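Local coordinates for secreted protein (Streptomyces lividans TK24, PDB 5LXZ) that binds copper and probably acts as a secreted copper-radical oxidase related to galactose oxidase, at residues 134-139 and 192-197. The protein carries 1 engineered substitution. Residues are numbered along the deposited sequence; the frame is centred on the assembly and turned at random.
Sequences TGKENG and NYRVQG. With PO4 (phosphate ion), chain F.
The Tyr193 ring lies against the backbone of the neighbouring strand, with Gly135 CA over one face in a CH-pi contact, 3.8 Å from the ring centroid, and Thr134 N in plane at its edge. The ring also reaches the turn that follows. Its OH accepts a bond from Asn138 ND2 at 3.0 Å; the bond lies close to the amide plane, which stands 55° from the ring. Asn138 OD1 is taken by the backbone N of Lys140, so both ends of the amide are engaged. Without the ring, an alanine here would probably leave Gly135 CA without its aromatic cover and Asn138 ND2 without this acceptor. The second flat group is the Arg194 guanidinium, which a bend at chi3 (75°) turns onto a phosphate ion, probably from the crystallisation liquor: NE meets O2 at 2.8 Å in a nearly straight bond at the guanidinium edge, NH2 bonds O1, and Thr134 CG2 touches O3 of the same ion.

An aromatic lying over a glycine in a non-hydrogen-bonded antiparallel pair is the arrangement known as aromatic rescue of glycine, and Tyr193 over Gly135 is an example. Strands 132-135 and 191-195 lie in the GlxA beta-barrel domain. Next to the Gly135–Tyr193 pair, Thr134 and Arg194 form a hydrogen-bonded pair through both backbone bonds, and past the strand end, Lys136 N still donates to Asn192 O at 2.8 Å.

Side chains add further bonds. The extended Lys136 chain brings NZ 2.9 Å from Asn192 OD1, above the carbonyl plane of the amide, while its CE packs on Arg194 CB. Gln196 NE2 donates to Thr134 OG1 at 2.8 Å, almost within its own amide plane, and the same hydroxyl is also hydrogen-bonded to Thr141 OG1.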
loop_
_atom_site.group_PDB
_atom_site.type_symbol
_atom_site.label_atom_id
_atom_site.label_comp_id
_atom_site.label_asym_id
_atom_site.label_seq_id
_atom_site.Cartn_x
_atom_site.Cartn_y
_atom_site.Cartn_z
ATOM N N THR A 134 29.904 -10.195 5.141
ATOM C CA THR A 134 30.070 -9.408 3.904
ATOM C C THR A 134 28.987 -9.822 2.905
ATOM O O THR A 134 28.810 -10.995 2.635
ATOM C CB THR A 134 31.469 -9.588 3.325
ATOM O OG1 THR A 134 32.416 -9.177 4.315
ATOM C CG2 THR A 134 31.682 -8.770 2.101
ATOM N N GLY A 135 28.278 -8.835 2.354
ATOM C CA GLY A 135 27.168 -9.129 1.464
ATOM C C GLY A 135 27.711 -9.679 0.160
ATOM O O GLY A 135 28.560 -9.063 -0.506
ATOM N N LYS A 136 27.208 -10.829 -0.250
ATOM C CA LYS A 136 27.743 -11.467 -1.446
ATOM C C LYS A 136 27.434 -10.673 -2.717
ATOM O O LYS A 136 28.209 -10.689 -3.681
ATOM C CB LYS A 136 27.235 -12.901 -1.528
ATOM C CG LYS A 136 27.810 -13.722 -0.400
ATOM C CD LYS A 136 27.171 -15.091 -0.339
ATOM C CE LYS A 136 27.694 -15.880 0.840
ATOM N NZ LYS A 136 27.042 -17.191 0.948
ATOM N N GLU A 137 26.305 -10.002 -2.723
ATOM C CA GLU A 137 25.976 -9.080 -3.813
ATOM C C GLU A 137 26.479 -7.672 -3.529
ATOM O O GLU A 137 27.109 -7.047 -4.398
ATOM C CB GLU A 137 24.476 -9.079 -4.063
ATOM C CG GLU A 137 24.020 -8.222 -5.215
ATOM C CD GLU A 137 22.535 -7.944 -5.202
ATOM O OE1 GLU A 137 21.967 -7.711 -4.111
ATOM O OE2 GLU A 137 21.969 -7.905 -6.321
ATOM N N ASN A 138 26.143 -7.133 -2.360
ATOM C CA ASN A 138 26.457 -5.709 -2.093
ATOM C C ASN A 138 27.913 -5.404 -1.772
ATOM O O ASN A 138 28.317 -4.239 -1.858
ATOM C CB ASN A 138 25.522 -5.072 -1.052
ATOM C CG ASN A 138 25.608 -5.715 0.323
ATOM O OD1 ASN A 138 26.702 -5.980 0.843
ATOM N ND2 ASN A 138 24.455 -5.993 0.903
ATOM N N GLY A 139 28.688 -6.402 -1.380
ATOM C CA GLY A 139 30.109 -6.232 -1.088
ATOM C C GLY A 139 30.393 -5.485 0.184
ATOM O O GLY A 139 31.562 -5.171 0.411
ATOM N N ASN A 192 22.550 -12.036 1.117
ATOM C CA ASN A 192 23.143 -13.196 1.749
ATOM C C ASN A 192 24.564 -12.820 2.063
ATOM O O ASN A 192 25.291 -12.286 1.178
ATOM C CB ASN A 192 23.073 -14.376 0.777
ATOM C CG ASN A 192 23.574 -15.669 1.335
ATOM O OD1 ASN A 192 24.666 -15.754 1.844
ATOM N ND2 ASN A 192 22.802 -16.732 1.104
ATOM N N TYR A 193 24.981 -13.072 3.295
ATOM C CA TYR A 193 26.239 -12.579 3.817
ATOM C C TYR A 193 27.193 -13.715 4.084
ATOM O O TYR A 193 26.818 -14.682 4.730
ATOM C CB TYR A 193 26.025 -11.784 5.125
ATOM C CG TYR A 193 25.429 -10.437 4.830
ATOM C CD1 TYR A 193 24.068 -10.314 4.529
ATOM C CD2 TYR A 193 26.197 -9.307 4.768
ATOM C CE1 TYR A 193 23.511 -9.091 4.208
ATOM C CE2 TYR A 193 25.665 -8.077 4.428
ATOM C CZ TYR A 193 24.311 -7.958 4.147
ATOM O OH TYR A 193 23.810 -6.712 3.759
ATOM N N ARG A 194 28.424 -13.585 3.619
ATOM C CA ARG A 194 29.498 -14.515 3.909
ATOM C C ARG A 194 30.047 -14.210 5.298
ATOM O O ARG A 194 30.253 -13.087 5.623
ATOM C CB ARG A 194 30.605 -14.372 2.847
ATOM C CG ARG A 194 31.559 -15.577 2.838
ATOM C CD ARG A 194 32.707 -15.364 1.852
ATOM N NE ARG A 194 33.694 -14.429 2.351
ATOM C CZ ARG A 194 34.733 -14.740 3.131
ATOM N NH1 ARG A 194 34.892 -15.967 3.576
ATOM N NH2 ARG A 194 35.578 -13.796 3.506
ATOM N N VAL A 195 30.265 -15.249 6.103
ATOM C CA VAL A 195 30.892 -15.098 7.410
ATOM C C VAL A 195 32.390 -15.221 7.258
ATOM O O VAL A 195 32.895 -16.294 6.914
ATOM C CB VAL A 195 30.399 -16.179 8.376
ATOM C CG1 VAL A 195 31.045 -15.983 9.755
ATOM C CG2 VAL A 195 28.883 -16.137 8.468
ATOM N N GLN A 196 33.096 -14.126 7.488
ATOM C CA GLN A 196 34.551 -14.131 7.319
ATOM C C GLN A 196 35.232 -15.007 8.381
ATOM O O GLN A 196 34.833 -15.019 9.531
ATOM C CB GLN A 196 35.114 -12.732 7.408
ATOM C CG GLN A 196 34.651 -11.817 6.297
ATOM C CD GLN A 196 35.451 -10.533 6.214
ATOM O OE1 GLN A 196 36.583 -10.418 6.756
ATOM N NE2 GLN A 196 34.890 -9.557 5.534
ATOM N N GLY A 197 36.248 -15.747 7.954
ATOM C CA GLY A 197 37.051 -16.547 8.876
ATOM C C GLY A 197 36.659 -17.992 9.019
ATOM O O GLY A 197 37.391 -18.736 9.632
HETATM P P PO4 F . 34.741 -11.233 0.869
HETATM O O1 PO4 F . 35.891 -11.477 1.837
HETATM O O2 PO4 F . 33.491 -11.831 1.429
HETATM O O3 PO4 F . 34.647 -9.718 0.637
HETATM O O4 PO4 F . 35.061 -11.848 -0.442
#